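Local coordinates for protein acyl-CoA hydrolase (Bacillus halodurans, PDB 1VPM) that probably hydrolyses the thioester of long-chain fatty acyl-CoAs, and binds coenzyme A in the crystal as a hotdog-fold hexamer, at residues Y49-A54 against L124-V129; L56-H61 against M100-R105. All blocks are in the same frame, centred on the assembly; numbering follows the deposited sequence. Where two conformers were deposited one is given.

Contact 1 (Y49-A54 against L124-V129). With COA (coenzyme A), chain D.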
ATOM      1  N   TYR A  49       2.200 -11.908  -7.051  1.00 24.17           N
ATOM      2  CA  TYR A  49       1.889 -11.580  -8.462  1.00 25.41           C
ATOM      3  C   TYR A  49       1.475 -12.786  -9.271  1.00 21.27           C
ATOM      4  O   TYR A  49       0.547 -12.698 -10.107  1.00 20.99           O
ATOM      5  CB  TYR A  49       3.057 -10.913  -9.146  1.00 24.76           C
ATOM      6  CG  TYR A  49       3.484  -9.593  -8.592  1.00 25.64           C
ATOM      7  CD1 TYR A  49       2.588  -8.729  -7.994  1.00 28.53           C
ATOM      8  CD2 TYR A  49       4.808  -9.171  -8.787  1.00 30.56           C
ATOM      9  CE1 TYR A  49       3.014  -7.488  -7.540  1.00 34.62           C
ATOM     10  CE2 TYR A  49       5.212  -7.935  -8.385  1.00 31.25           C
ATOM     11  CZ  TYR A  49       4.328  -7.125  -7.732  1.00 38.42           C
ATOM     12  OH  TYR A  49       4.740  -5.891  -7.314  1.00 40.90           O
ATOM     13  N   ILE A  50       2.075 -13.953  -9.005  1.00 22.24           N
ATOM     14  CA  ILE A  50       1.709 -15.204  -9.651  1.00 23.64           C
ATOM     15  C   ILE A  50       0.240 -15.581  -9.336  1.00 23.62           C
ATOM     16  O   ILE A  50      -0.530 -15.912 -10.232  1.00 22.88           O
ATOM     17  CB  ILE A  50       2.660 -16.339  -9.207  1.00 23.17           C
ATOM     18  CG1 ILE A  50       4.025 -16.231  -9.879  1.00 24.57           C
ATOM     19  CG2 ILE A  50       2.087 -17.748  -9.489  1.00 23.45           C
ATOM     20  CD1 ILE A  50       5.054 -17.060  -9.249  1.00 23.02           C
ATOM     21  N   ASP A  51      -0.153 -15.491  -8.074  1.00 23.70           N
ATOM     22  CA  ASP A  51      -1.548 -15.799  -7.708  1.00 23.71           C
ATOM     23  C   ASP A  51      -2.495 -14.768  -8.300  1.00 23.45           C
ATOM     24  O   ASP A  51      -3.586 -15.133  -8.724  1.00 24.59           O
ATOM     25  CB  ASP A  51      -1.721 -15.808  -6.210  1.00 22.22           C
ATOM     26  CG  ASP A  51      -3.078 -16.319  -5.798  1.00 26.03           C
ATOM     27  OD1 ASP A  51      -3.229 -17.576  -5.926  1.00 26.13           O
ATOM     28  OD2 ASP A  51      -3.945 -15.512  -5.350  1.00 26.01           O
ATOM     29  N   GLU A  52      -2.111 -13.500  -8.360  1.00 24.36           N
ATOM     30  CA  GLU A  52      -2.966 -12.444  -8.913  1.00 25.50           C
ATOM     31  C   GLU A  52      -3.295 -12.768 -10.344  1.00 23.49           C
ATOM     32  O   GLU A  52      -4.466 -12.676 -10.772  1.00 22.12           O
ATOM     33  CB  GLU A  52      -2.249 -11.081  -8.816  0.65 26.40           C
ATOM     34  CG  GLU A  52      -3.078  -9.902  -9.161  0.65 33.75           C
ATOM     35  CD  GLU A  52      -2.309  -8.579  -9.086  0.65 31.11           C
ATOM     36  OE1 GLU A  52      -1.432  -8.423  -8.191  0.65 42.84           O
ATOM     37  OE2 GLU A  52      -2.599  -7.735  -9.947  0.65 35.52           O
ATOM     38  N   ILE A  53      -2.273 -13.129 -11.112  1.00 22.27           N
ATOM     39  CA  ILE A  53      -2.494 -13.382 -12.543  1.00 24.33           C
ATOM     40  C   ILE A  53      -3.266 -14.699 -12.680  1.00 23.02           C
ATOM     41  O   ILE A  53      -4.102 -14.851 -13.556  1.00 23.08           O
ATOM     42  CB  ILE A  53      -1.222 -13.307 -13.382  1.00 27.38           C
ATOM     43  CG1 ILE A  53      -1.560 -13.199 -14.879  1.00 33.21           C
ATOM     44  CG2 ILE A  53      -0.318 -14.370 -13.155  1.00 25.91           C
ATOM     45  CD1 ILE A  53      -0.427 -12.804 -15.735  1.00 33.32           C
ATOM     46  N   ALA A  54      -3.027 -15.650 -11.809  1.00 22.50           N
ATOM     47  CA  ALA A  54      -3.773 -16.890 -11.881  1.00 23.08           C
ATOM     48  C   ALA A  54      -5.251 -16.725 -11.611  1.00 22.98           C
ATOM     49  O   ALA A  54      -6.071 -17.395 -12.244  1.00 22.04           O
ATOM     50  CB  ALA A  54      -3.161 -17.931 -10.968  1.00 25.19           C
ATOM     51  N   LEU A 124      -0.800 -23.634 -10.619  1.00 23.49           N
ATOM     52  CA  LEU A 124      -1.710 -23.501  -9.545  1.00 23.10           C
ATOM     53  C   LEU A 124      -3.018 -24.228  -9.822  1.00 24.25           C
ATOM     54  O   LEU A 124      -3.369 -24.521 -10.982  1.00 24.79           O
ATOM     55  CB  LEU A 124      -2.022 -22.032  -9.327  1.00 22.55           C
ATOM     56  CG  LEU A 124      -0.883 -21.111  -8.910  1.00 25.34           C
ATOM     57  CD1 LEU A 124      -0.131 -20.633 -10.134  1.00 30.18           C
ATOM     58  CD2 LEU A 124      -1.396 -19.870  -8.113  1.00 25.12           C
ATOM     59  N   THR A 125      -3.735 -24.509  -8.759  1.00 21.00           N
ATOM     60  CA  THR A 125      -5.070 -25.087  -8.887  1.00 22.64           C
ATOM     61  C   THR A 125      -6.050 -24.059  -8.344  1.00 23.38           C
ATOM     62  O   THR A 125      -6.056 -23.744  -7.119  1.00 22.69           O
ATOM     63  CB  THR A 125      -5.197 -26.417  -8.146  1.00 24.53           C
ATOM     64  OG1 THR A 125      -4.304 -27.404  -8.707  1.00 24.47           O
ATOM     65  CG2 THR A 125      -6.625 -26.950  -8.294  1.00 27.03           C
HETATM   66  N   MSE A 126      -6.938 -23.593  -9.235  1.00 21.45           N
HETATM   67  CA  MSE A 126      -7.940 -22.606  -8.901  1.00 24.85           C
HETATM   68  C   MSE A 126      -9.297 -23.284  -8.926  1.00 24.54           C
HETATM   69  O   MSE A 126      -9.524 -24.118  -9.772  1.00 23.76           O
HETATM   70  CB  MSE A 126      -7.929 -21.471  -9.936  1.00 25.22           C
HETATM   71  CG  MSE A 126      -6.578 -20.819 -10.210  1.00 24.16           C
HETATM   72 SE   MSE A 126      -5.739 -20.109  -8.510  1.00 37.19          SE
HETATM   73  CE  MSE A 126      -7.055 -18.779  -8.208  1.00 24.24           C
ATOM     74  N   VAL A 127     -10.191 -22.887  -8.030  1.00 22.45           N
ATOM     75  CA  VAL A 127     -11.529 -23.467  -7.936  1.00 21.91           C
ATOM     76  C   VAL A 127     -12.534 -22.380  -8.119  1.00 24.07           C
ATOM     77  O   VAL A 127     -12.461 -21.389  -7.434  1.00 22.12           O
ATOM     78  CB  VAL A 127     -11.730 -24.233  -6.599  1.00 22.99           C
ATOM     79  CG1 VAL A 127     -13.145 -24.748  -6.495  1.00 21.89           C
ATOM     80  CG2 VAL A 127     -10.765 -25.402  -6.545  1.00 24.70           C
ATOM     81  N   ALA A 128     -13.448 -22.545  -9.065  1.00 24.81           N
ATOM     82  CA  ALA A 128     -14.548 -21.584  -9.260  1.00 21.80           C
ATOM     83  C   ALA A 128     -15.562 -21.778  -8.162  1.00 22.48           C
ATOM     84  O   ALA A 128     -15.866 -22.931  -7.818  1.00 22.58           O
ATOM     85  CB  ALA A 128     -15.214 -21.833 -10.615  1.00 20.72           C
ATOM     86  N   VAL A 129     -16.084 -20.687  -7.623  1.00 23.14           N
ATOM     87  CA  VAL A 129     -17.088 -20.723  -6.581  1.00 25.64           C
ATOM     88  C   VAL A 129     -18.314 -19.880  -6.919  1.00 27.55           C
ATOM     89  O   VAL A 129     -18.179 -18.829  -7.561  1.00 27.95           O
ATOM     90  CB  VAL A 129     -16.528 -20.323  -5.204  1.00 25.00           C
ATOM     91  CG1 VAL A 129     -15.386 -21.248  -4.813  1.00 25.95           C
ATOM     92  CG2 VAL A 129     -16.116 -18.854  -5.115  1.00 28.63           C
TER
HETATM   93  N1A COA D 200      -4.815 -28.985  -4.649  1.00 40.26           N
HETATM   94  C2A COA D 200      -5.338 -29.189  -5.894  1.00 36.99           C
HETATM   95  N3A COA D 200      -6.722 -29.391  -6.037  1.00 46.57           N
HETATM   96  C4A COA D 200      -7.531 -29.369  -4.940  1.00 43.35           C
HETATM   97  C5A COA D 200      -6.998 -29.171  -3.654  1.00 39.37           C
HETATM   98  C6A COA D 200      -5.621 -28.983  -3.500  1.00 44.11           C
HETATM   99  N6A COA D 200      -5.097 -28.941  -2.262  1.00 32.59           N
HETATM  100  N7A COA D 200      -8.033 -29.226  -2.759  1.00 47.29           N
HETATM  101  C8A COA D 200      -9.188 -29.445  -3.448  1.00 42.54           C
HETATM  102  N9A COA D 200      -8.886 -29.540  -4.784  1.00 41.57           N
HETATM  103  C1B COA D 200      -9.846 -29.583  -5.870  1.00 41.50           C
HETATM  104  C2B COA D 200     -10.611 -30.887  -5.840  1.00 48.33           C
HETATM  105  O2B COA D 200      -9.844 -31.925  -6.391  1.00 47.99           O
HETATM  106  C3B COA D 200     -11.839 -30.523  -6.658  1.00 45.21           C
HETATM  107  O3B COA D 200     -11.510 -30.804  -8.007  1.00 45.02           O
HETATM  108  P3B COA D 200     -12.576 -31.180  -9.134  1.00 37.19           P
HETATM  109  O7A COA D 200     -12.671 -32.651  -9.202  1.00 45.49           O
HETATM  110  O8A COA D 200     -12.195 -30.703 -10.477  1.00 39.96           O
HETATM  111  O9A COA D 200     -13.850 -30.470  -8.781  1.00 39.67           O
HETATM  112  C4B COA D 200     -12.037 -29.034  -6.336  1.00 49.56           C
HETATM  113  O4B COA D 200     -10.854 -28.630  -5.644  1.00 44.14           O
HETATM  114  C5B COA D 200     -13.227 -28.743  -5.417  1.00 50.78           C
HETATM  115  O5B COA D 200     -13.053 -29.496  -4.217  1.00 62.39           O
HETATM  116  P1A COA D 200     -14.227 -30.410  -3.532  1.00 66.29           P
HETATM  117  O1A COA D 200     -13.593 -31.659  -2.956  1.00 66.88           O
HETATM  118  O2A COA D 200     -15.365 -30.677  -4.497  1.00 65.29           O
HETATM  119  O3A COA D 200     -14.867 -29.496  -2.367  1.00 65.73           O
HETATM  120  P2A COA D 200     -14.122 -28.838  -1.088  1.00 62.22           P
HETATM  121  O4A COA D 200     -13.178 -29.856  -0.467  1.00 55.01           O
HETATM  122  O5A COA D 200     -15.225 -28.309  -0.187  1.00 66.24           O
HETATM  123  O6A COA D 200     -13.293 -27.557  -1.652  1.00 62.84           O
HETATM  124  CBP COA D 200     -11.343 -26.178  -1.540  1.00 59.10           C
HETATM  125  CCP COA D 200     -11.884 -27.580  -1.820  1.00 59.87           C
HETATM  126  CDP COA D 200      -9.945 -26.032  -2.150  1.00 55.95           C
HETATM  127  CEP COA D 200     -12.305 -25.186  -2.229  1.00 53.51           C
HETATM  128  CAP COA D 200     -11.299 -25.944  -0.002  1.00 56.88           C
HETATM  129  OAP COA D 200     -10.518 -26.879   0.733  1.00 56.45           O
HETATM  130  C9P COA D 200     -10.851 -24.526   0.292  1.00 57.40           C
HETATM  131  O9P COA D 200     -11.835 -23.522   0.197  1.00 48.04           O
HETATM  132  N8P COA D 200      -9.577 -24.237   0.602  1.00 37.96           N
HETATM  133  C7P COA D 200      -9.268 -22.843   0.854  1.00 43.59           C
HETATM  134  C6P COA D 200      -9.114 -22.056  -0.451  1.00 43.62           C
HETATM  135  C5P COA D 200      -8.708 -20.625  -0.168  1.00 43.12           C
HETATM  136  O5P COA D 200      -9.505 -19.889   0.451  1.00 54.69           O
HETATM  137  N4P COA D 200      -7.500 -20.227  -0.579  1.00 36.08           N
HETATM  138  C3P COA D 200      -7.061 -18.867  -0.409  1.00 35.54           C
HETATM  139  C2P COA D 200      -6.118 -18.573   0.759  1.00 31.25           C
HETATM  140  S1P COA D 200      -6.418 -19.300   2.426  1.00 40.10           S

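Contact 2 (L56-H61 against M100-R105)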
ATOM      1  N   LEU A  56      -6.970 -13.924 -12.099  1.00 21.78           N
ATOM      2  CA  LEU A  56      -7.530 -13.282 -13.277  1.00 21.83           C
ATOM      3  C   LEU A  56      -7.799 -14.255 -14.413  1.00 20.79           C
ATOM      4  O   LEU A  56      -8.885 -14.240 -15.024  1.00 21.28           O
ATOM      5  CB  LEU A  56      -6.634 -12.115 -13.747  1.00 23.03           C
ATOM      6  CG  LEU A  56      -6.651 -10.813 -12.947  1.00 27.10           C
ATOM      7  CD1 LEU A  56      -5.426 -10.007 -13.268  1.00 25.82           C
ATOM      8  CD2 LEU A  56      -7.926 -10.018 -13.243  1.00 28.67           C
ATOM      9  N   THR A  57      -6.821 -15.084 -14.675  1.00 21.47           N
ATOM     10  CA  THR A  57      -6.926 -16.131 -15.685  1.00 22.39           C
ATOM     11  C   THR A  57      -8.125 -17.070 -15.460  1.00 21.62           C
ATOM     12  O   THR A  57      -8.929 -17.366 -16.371  1.00 20.74           O
ATOM     13  CB  THR A  57      -5.605 -16.876 -15.746  1.00 22.21           C
ATOM     14  OG1 THR A  57      -4.550 -15.914 -16.066  1.00 24.86           O
ATOM     15  CG2 THR A  57      -5.635 -17.992 -16.778  1.00 25.28           C
ATOM     16  N   ALA A  58      -8.246 -17.548 -14.227  1.00 21.90           N
ATOM     17  CA  ALA A  58      -9.280 -18.502 -13.880  1.00 21.56           C
ATOM     18  C   ALA A  58     -10.655 -17.826 -13.903  1.00 21.46           C
ATOM     19  O   ALA A  58     -11.630 -18.404 -14.349  1.00 20.95           O
ATOM     20  CB  ALA A  58      -8.969 -19.087 -12.492  1.00 23.11           C
HETATM   21  N   MSE A  59     -10.724 -16.564 -13.475  1.00 21.68           N
HETATM   22  CA  MSE A  59     -11.984 -15.819 -13.524  1.00 24.32           C
HETATM   23  C   MSE A  59     -12.453 -15.624 -14.974  1.00 23.93           C
HETATM   24  O   MSE A  59     -13.652 -15.737 -15.283  1.00 22.75           O
HETATM   25  CB  MSE A  59     -11.871 -14.491 -12.790  1.00 24.31           C
HETATM   26  CG  MSE A  59     -11.721 -14.723 -11.305  1.00 21.67           C
HETATM   27 SE   MSE A  59     -11.331 -12.931 -10.487  1.00 40.64          SE
HETATM   28  CE  MSE A  59     -13.053 -12.271 -10.672  1.00 35.06           C
ATOM     29  N   LYS A  60     -11.516 -15.369 -15.858  1.00 20.20           N
ATOM     30  CA  LYS A  60     -11.832 -15.240 -17.283  1.00 23.88           C
ATOM     31  C   LYS A  60     -12.322 -16.527 -17.895  1.00 24.57           C
ATOM     32  O   LYS A  60     -13.215 -16.503 -18.770  1.00 25.23           O
ATOM     33  CB  LYS A  60     -10.623 -14.733 -18.090  1.00 25.65           C
ATOM     34  CG  LYS A  60     -10.423 -13.294 -17.946  1.00 30.44           C
ATOM     35  CD  LYS A  60      -9.019 -12.799 -18.305  1.00 35.08           C
ATOM     36  CE  LYS A  60      -8.684 -12.722 -19.733  1.00 46.23           C
ATOM     37  NZ  LYS A  60      -7.504 -11.789 -19.867  1.00 35.34           N
ATOM     38  N   HIS A  61     -11.739 -17.649 -17.472  1.00 22.38           N
ATOM     39  CA  HIS A  61     -12.162 -18.943 -18.027  1.00 23.41           C
ATOM     40  C   HIS A  61     -13.539 -19.344 -17.542  1.00 22.94           C
ATOM     41  O   HIS A  61     -14.345 -19.833 -18.331  1.00 23.21           O
ATOM     42  CB  HIS A  61     -11.161 -20.036 -17.699  1.00 19.75           C
ATOM     43  CG  HIS A  61     -11.510 -21.342 -18.307  1.00 21.05           C
ATOM     44  ND1 HIS A  61     -11.343 -21.600 -19.648  1.00 24.10           N
ATOM     45  CD2 HIS A  61     -12.035 -22.460 -17.750  1.00 24.05           C
ATOM     46  CE1 HIS A  61     -11.771 -22.832 -19.887  1.00 21.48           C
ATOM     47  NE2 HIS A  61     -12.174 -23.382 -18.754  1.00 23.75           N
HETATM   48  N   MSE A 100      -9.428 -25.749 -12.081  1.00 21.28           N
HETATM   49  CA  MSE A 100      -8.654 -25.399 -13.243  1.00 22.41           C
HETATM   50  C   MSE A 100      -7.189 -25.403 -12.868  1.00 23.79           C
HETATM   51  O   MSE A 100      -6.802 -24.821 -11.849  1.00 23.83           O
HETATM   52  CB  MSE A 100      -9.019 -24.000 -13.662  1.00 21.04           C
HETATM   53  CG  MSE A 100     -10.417 -23.859 -14.164  1.00 23.54           C
HETATM   54 SE   MSE A 100     -11.076 -21.982 -14.117  1.00 33.02          SE
HETATM   55  CE  MSE A 100     -11.499 -21.780 -12.213  1.00 22.24           C
ATOM     56  N   GLU A 101      -6.371 -26.074 -13.665  1.00 21.13           N
ATOM     57  CA  GLU A 101      -4.946 -25.872 -13.561  1.00 20.15           C
ATOM     58  C   GLU A 101      -4.566 -24.618 -14.353  1.00 20.95           C
ATOM     59  O   GLU A 101      -4.989 -24.428 -15.507  1.00 21.40           O
ATOM     60  CB  GLU A 101      -4.181 -27.082 -14.135  1.00 18.46           C
ATOM     61  CG  GLU A 101      -2.694 -26.941 -13.955  1.00 22.96           C
ATOM     62  CD  GLU A 101      -1.924 -28.121 -14.569  1.00 23.07           C
ATOM     63  OE1 GLU A 101      -1.995 -28.301 -15.821  1.00 25.73           O
ATOM     64  OE2 GLU A 101      -1.328 -28.889 -13.787  1.00 26.19           O
ATOM     65  N   VAL A 102      -3.806 -23.760 -13.696  1.00 23.33           N
ATOM     66  CA  VAL A 102      -3.295 -22.535 -14.291  1.00 21.61           C
ATOM     67  C   VAL A 102      -1.754 -22.595 -14.313  1.00 22.23           C
ATOM     68  O   VAL A 102      -1.103 -22.879 -13.299  1.00 23.85           O
ATOM     69  CB  VAL A 102      -3.801 -21.274 -13.579  1.00 24.66           C
ATOM     70  CG1 VAL A 102      -3.191 -20.029 -14.211  1.00 27.12           C
ATOM     71  CG2 VAL A 102      -5.324 -21.208 -13.603  1.00 25.39           C
ATOM     72  N   TYR A 103      -1.203 -22.461 -15.498  1.00 22.22           N
ATOM     73  CA  TYR A 103       0.251 -22.310 -15.682  1.00 23.11           C
ATOM     74  C   TYR A 103       0.593 -20.830 -15.716  1.00 22.97           C
ATOM     75  O   TYR A 103      -0.060 -20.031 -16.406  1.00 22.11           O
ATOM     76  CB  TYR A 103       0.677 -23.018 -16.986  1.00 23.45           C
ATOM     77  CG  TYR A 103       2.070 -22.644 -17.461  1.00 24.21           C
ATOM     78  CD1 TYR A 103       3.195 -23.237 -16.918  1.00 25.98           C
ATOM     79  CD2 TYR A 103       2.251 -21.653 -18.443  1.00 27.52           C
ATOM     80  CE1 TYR A 103       4.486 -22.882 -17.370  1.00 24.69           C
ATOM     81  CE2 TYR A 103       3.510 -21.320 -18.910  1.00 29.66           C
ATOM     82  CZ  TYR A 103       4.618 -21.882 -18.358  1.00 24.31           C
ATOM     83  OH  TYR A 103       5.832 -21.500 -18.860  1.00 24.03           O
ATOM     84  N   VAL A 104       1.635 -20.463 -14.980  1.00 22.60           N
ATOM     85  CA  VAL A 104       2.156 -19.122 -14.964  1.00 22.47           C
ATOM     86  C   VAL A 104       3.658 -19.148 -15.234  1.00 24.12           C
ATOM     87  O   VAL A 104       4.375 -19.846 -14.588  1.00 21.70           O
ATOM     88  CB  VAL A 104       1.860 -18.407 -13.630  1.00 24.01           C
ATOM     89  CG1 VAL A 104       2.395 -16.996 -13.645  1.00 21.92           C
ATOM     90  CG2 VAL A 104       0.354 -18.337 -13.348  1.00 25.00           C
ATOM     91  N   ARG A 105       4.111 -18.244 -16.115  1.00 22.41           N
ATOM     92  CA  ARG A 105       5.546 -18.000 -16.354  1.00 24.14           C
ATOM     93  C   ARG A 105       5.858 -16.562 -15.999  1.00 22.66           C
ATOM     94  O   ARG A 105       5.082 -15.618 -16.292  1.00 25.33           O
ATOM     95  CB  ARG A 105       5.977 -18.334 -17.766  1.00 27.27           C
ATOM     96  CG  ARG A 105       5.104 -17.882 -18.909  1.00 24.08           C
ATOM     97  CD  ARG A 105       5.826 -18.171 -20.257  1.00 27.09           C
ATOM     98  NE  ARG A 105       4.875 -18.216 -21.361  1.00 26.62           N
ATOM     99  CZ  ARG A 105       4.667 -19.298 -22.118  1.00 31.06           C
ATOM    100  NH1 ARG A 105       5.286 -20.449 -21.890  1.00 31.70           N
ATOM    101  NH2 ARG A 105       3.783 -19.240 -23.093  1.00 31.98           N
TER

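Contact 1 (Y49-A54 against L124-V129)
The hotdog fold wraps a curved antiparallel sheet around one long helix, and here Ile50, Asp51 and Ala54 of that helix, 43-62, rest on Leu124 and Met126 of strand 116-129. The two short axes run 10.0 Å apart and cross at -44°, and the nearest CA pair is that of Ala54 and Leu124. Leu124 reaches toward the helix with a fork of two methyls. CD1 lies 3.7 Å from Ile50 CG2, the branch that stands anti to the backbone N. The other methyl, CD2, packs 3.9 Å from Ala54 CB, and Asp51 comes across it at about a right angle, with OD1 3.7 Å from CD2. That carboxylate is buried, and its polar partners lie outside the strand: OD1 is hydrogen-bonded to Thr68 OG1 on strand 65-75, a residue whose backbone O binds coenzyme A, while OD2 makes a weak bond to the backbone N of Gly44 of the second subunit. An alanine in place of Leu124 would remove both methyls, which would probably open a gap beneath Ile50 and Ala54 and leave the Asp51 carboxylate less firmly bounded on its apolar side. Thr125 and Val127 lie on the reverse face of the strand, against the ligand: Thr125 CG2 is 3.3 Å from N3A of the adenine and Val127 CG2 is 3.4 Å from the ribose oxygen O4B. One strand thus presents alternate residues to the helix and to the coenzyme A. Farther along, Met126, a selenomethionine, has its chain bent at both chi2 and chi3 and lies beside Ala54: CG sits 4.0 Å from Ala54 O, and SE is 4.2 Å from Ala54 CB.

Contact 2 (L56-H61 against M100-R105)
Met100, a selenomethionine on strand 99-109, reaches into the last turns of helix 43-62 and meets Ala58 and His61 there. From CB, its chain leaves with CG anti to the carbonyl carbon, and CG passes 4.2 Å from His61 CD2. The next atom, SE, touches two helix groups, the backbone Ala58 O at 3.6 Å and His61 CD2 at 3.8 Å. It comes to the imidazole close to the ring plane, 74° off the ring normal, so this is a sulfur-aromatic type of contact, made by selenium at the ring edge and not over a face. A bend at chi3 (-78°) then brings the terminal methyl CE to Ala58 CB, 3.7 Å away.

The small Ala58 is consistent with the near approach of the strand: its CA and that of Met100 are the closest pair of the two backbones, 7.0 Å apart. One step along the same face of the sheet, Val102 continues the packing. Its CG2 lies beside Ala58 CB, and its CG1 meets Thr57 CG2 at 4.1 Å, the two side chains crossing at a slant. Thr57 keeps its hydroxyl for Ile53 O one turn back, leaving the methyl to face the sheet. His61 is likewise settled beyond the strand, since NE2 is hydrogen-bonded to Pro139 O. This is the hotdog core, the central helix lying against the sheet at 137° to this strand. The contact is carried by methyls, selenium and a ring edge; the polar ends of Thr57 and His61 find their partners in the same chain, so the interface itself depends on close fit, and the bond to Pro139 O probably limits how far the imidazole edge can turn from the selenium.

Both contacts are buried in the core and seat successive parts of helix 43-62 on neighbouring strands of one sheet, with contact 2 nested in the chain loop that contact 1 closes. Their centres lie about 6 Å apart, and they join directly: Leu124 and Met126 pair through their backbones with Val102 and Met100, Met126 CB packs 3.6 Å from Ala58 CB, and Met126 CG meets Val102 CG2. The chemistry differs with place. Contact 1 brings a buried carboxylate to the leucine, next to the coenzyme A site and the second subunit, whereas contact 2 adds a histidine edge, and the polar ends of its Thr57 and His61 are bonded within their own chain.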